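Side-chain contact in putative acetyl/propionyl-CoA carboxylase, alpha subunit (Methylibium petroleiphilum, PDB 2O1Q), which binds zinc in a cupin-like fold and may act as an acetylacetone dioxygenase, though its function is not established: residues A[47-52]-A[115-120]. Numbering follows the deposited sequence.
Sequences AIFDCP and MSFLGP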
ATOM      1  N   ALA A  47      -1.004  16.353   2.383  1.00 14.19           N
ATOM      2  CA  ALA A  47      -1.282  17.703   2.819  1.00 15.46           C
ATOM      3  C   ALA A  47      -0.029  18.510   2.746  1.00 14.76           C
ATOM      4  O   ALA A  47       1.115  17.934   2.686  1.00 16.05           O
ATOM      5  CB  ALA A  47      -1.874  17.679   4.265  1.00 18.77           C
ATOM      6  N   ILE A  48      -0.195  19.848   2.741  1.00 15.86           N
ATOM      7  CA  ILE A  48       0.942  20.782   2.859  1.00 14.57           C
ATOM      8  C   ILE A  48       0.681  21.683   4.048  1.00 14.61           C
ATOM      9  O   ILE A  48      -0.482  21.893   4.434  1.00 14.84           O
ATOM     10  CB  ILE A  48       1.206  21.567   1.545  1.00 16.50           C
ATOM     11  CG1 ILE A  48       2.491  22.343   1.619  1.00 17.81           C
ATOM     12  CG2 ILE A  48      -0.048  22.353   1.186  1.00 20.17           C
ATOM     13  CD1 ILE A  48       3.026  22.798   0.218  1.00 19.65           C
ATOM     14  N   PHE A  49       1.759  22.021   4.735  1.00 17.49           N
ATOM     15  CA  PHE A  49       1.739  22.770   5.981  1.00 16.74           C
ATOM     16  C   PHE A  49       2.619  23.999   5.917  1.00 14.32           C
ATOM     17  O   PHE A  49       3.714  23.957   5.352  1.00 16.68           O
ATOM     18  CB  PHE A  49       2.232  21.889   7.122  1.00 15.11           C
ATOM     19  CG  PHE A  49       1.427  20.602   7.297  1.00 15.12           C
ATOM     20  CD1 PHE A  49       1.688  19.504   6.520  1.00 18.86           C
ATOM     21  CD2 PHE A  49       0.373  20.528   8.204  1.00 15.19           C
ATOM     22  CE1 PHE A  49       0.979  18.353   6.669  1.00 17.32           C
ATOM     23  CE2 PHE A  49      -0.329  19.368   8.345  1.00 16.99           C
ATOM     24  CZ  PHE A  49      -0.056  18.301   7.571  1.00 16.18           C
ATOM     25  N   ASP A  50       2.121  25.028   6.570  1.00 15.25           N
ATOM     26  CA  ASP A  50       2.777  26.335   6.696  1.00 17.44           C
ATOM     27  C   ASP A  50       2.971  26.519   8.187  1.00 16.21           C
ATOM     28  O   ASP A  50       2.005  26.646   8.929  1.00 17.58           O
ATOM     29  CB  ASP A  50       1.885  27.428   6.126  1.00 18.71           C
ATOM     30  CG  ASP A  50       2.521  28.786   6.216  1.00 25.88           C
ATOM     31  OD1 ASP A  50       3.700  28.895   5.842  1.00 36.10           O
ATOM     32  OD2 ASP A  50       1.856  29.719   6.654  1.00 26.84           O
ATOM     33  N   CYS A  51       4.218  26.563   8.627  1.00 17.28           N
ATOM     34  CA  CYS A  51       4.523  26.436  10.022  1.00 18.78           C
ATOM     35  C   CYS A  51       5.375  27.582  10.471  1.00 18.33           C
ATOM     36  O   CYS A  51       6.528  27.685  10.075  1.00 17.26           O
ATOM     37  CB  CYS A  51       5.271  25.149  10.263  1.00 15.99           C
ATOM     38  SG  CYS A  51       4.547  23.620   9.677  1.00 18.50           S
ATOM     39  N   PRO A  52       4.821  28.440  11.319  1.00 14.20           N
ATOM     40  CA  PRO A  52       5.567  29.572  11.825  1.00 13.88           C
ATOM     41  C   PRO A  52       6.774  29.127  12.615  1.00 16.24           C
ATOM     42  O   PRO A  52       6.752  28.065  13.159  1.00 15.92           O
ATOM     43  CB  PRO A  52       4.575  30.269  12.736  1.00 16.23           C
ATOM     44  CG  PRO A  52       3.285  29.880  12.135  1.00 16.59           C
ATOM     45  CD  PRO A  52       3.435  28.517  11.768  1.00 14.00           C
HETATM   46  N   MSE A 115       3.639  16.562   2.820  1.00 16.34           N
HETATM   47  CA  MSE A 115       3.753  15.229   3.331  1.00 18.48           C
HETATM   48  C   MSE A 115       2.628  14.346   2.923  1.00 17.97           C
HETATM   49  O   MSE A 115       1.453  14.746   2.901  1.00 15.18           O
HETATM   50  CB  MSE A 115       3.900  15.243   4.857  1.00 21.57           C
HETATM   51  CG  MSE A 115       4.269  13.933   5.431  1.00 16.98           C
HETATM   52 SE   MSE A 115       5.087  14.167   7.212  0.75 19.00          SE
HETATM   53  CE  MSE A 115       5.430  12.227   7.373  1.00 21.99           C
ATOM     54  N   SER A 116       2.995  13.107   2.636  0.50 16.28           N
ATOM     55  CA  SER A 116       2.066  12.057   2.354  0.50 19.95           C
ATOM     56  C   SER A 116       2.187  11.068   3.513  0.50 17.41           C
ATOM     57  O   SER A 116       3.259  10.876   4.091  0.50 16.95           O
ATOM     58  CB  SER A 116       2.379  11.436   1.002  0.50 20.07           C
ATOM     59  OG  SER A 116       1.238  10.801   0.459  0.50 18.76           O
ATOM     60  N   PHE A 117       1.042  10.504   3.867  1.00 16.58           N
ATOM     61  CA  PHE A 117       0.877   9.569   4.981  1.00 17.15           C
ATOM     62  C   PHE A 117       0.135   8.338   4.554  1.00 17.95           C
ATOM     63  O   PHE A 117      -0.933   8.443   3.963  1.00 17.69           O
ATOM     64  CB  PHE A 117       0.050  10.200   6.090  1.00 15.24           C
ATOM     65  CG  PHE A 117       0.534  11.575   6.546  1.00 15.37           C
ATOM     66  CD1 PHE A 117       0.045  12.725   5.933  1.00 19.47           C
ATOM     67  CD2 PHE A 117       1.388  11.702   7.626  1.00 17.90           C
ATOM     68  CE1 PHE A 117       0.477  13.981   6.332  1.00 17.78           C
ATOM     69  CE2 PHE A 117       1.867  12.987   8.044  1.00 17.07           C
ATOM     70  CZ  PHE A 117       1.351  14.114   7.445  1.00 17.65           C
ATOM     71  N   LEU A 118       0.668   7.172   4.881  1.00 15.91           N
ATOM     72  CA  LEU A 118      -0.065   5.938   4.695  1.00 17.33           C
ATOM     73  C   LEU A 118      -0.590   5.604   6.065  1.00 15.92           C
ATOM     74  O   LEU A 118       0.147   5.300   7.017  1.00 19.42           O
ATOM     75  CB  LEU A 118       0.788   4.801   4.120  1.00 18.50           C
ATOM     76  CG  LEU A 118       0.105   3.424   3.999  1.00 19.79           C
ATOM     77  CD1 LEU A 118      -1.210   3.502   3.266  1.00 23.67           C
ATOM     78  CD2 LEU A 118       1.023   2.460   3.347  1.00 22.11           C
ATOM     79  N   GLY A 119      -1.876   5.769   6.201  1.00 13.74           N
ATOM     80  CA  GLY A 119      -2.585   5.465   7.408  1.00 15.86           C
ATOM     81  C   GLY A 119      -2.541   6.613   8.410  1.00 14.72           C
ATOM     82  O   GLY A 119      -2.099   7.741   8.123  1.00 15.24           O
ATOM     83  N   PRO A 120      -3.142   6.383   9.582  1.00 16.20           N
ATOM     84  CA  PRO A 120      -3.253   7.500  10.547  1.00 17.38           C
ATOM     85  C   PRO A 120      -2.061   7.797  11.396  1.00 17.25           C
ATOM     86  O   PRO A 120      -1.047   7.109  11.337  1.00 18.53           O
ATOM     87  CB  PRO A 120      -4.392   7.043  11.466  1.00 16.54           C
ATOM     88  CG  PRO A 120      -4.396   5.518  11.399  1.00 17.75           C
ATOM     89  CD  PRO A 120      -3.941   5.201   9.976  1.00 17.33           C
TER
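A47 and M115 form an antiparallel hydrogen-bonded pair near the centre of the folded chain, where strands 44-51 and 110-118 run side by side. M115 N donates to A47 O at 2.9 Å. A47 N returns a bond to M115 O at 3.0 Å. This ring of two nearly straight bonds satisfies buried polar backbone.

Two residues farther along each strand, F49 and F117 reach back over the same face that bears A47 and M115. The A47 methyl lies below the far end of the F49 ring, its small size letting that ring fold back over the strand. The rings meet lightly, F49 CE1 lying 4.3 Å from F117 CZ, near the plane of the F117 ring and at its edge. M115 is extended, CG anti to the backbone N (chi1 -169°), which places this methylene over the outer part of the F117 ring, 3.5 Å from its plane, a contact along one strand that limits the ring's tilt.

Farther out, F49 stacks on F113 and F117 on W45, while M115 and F117 both touch H62, a zinc ligand. The side chain of M115, present as selenomethionine, comes within about 5 Å of the zinc ion. Backbone bonds thus set the register, while the apolar side chains are consistent with a hydrophobic wall beside the metal site.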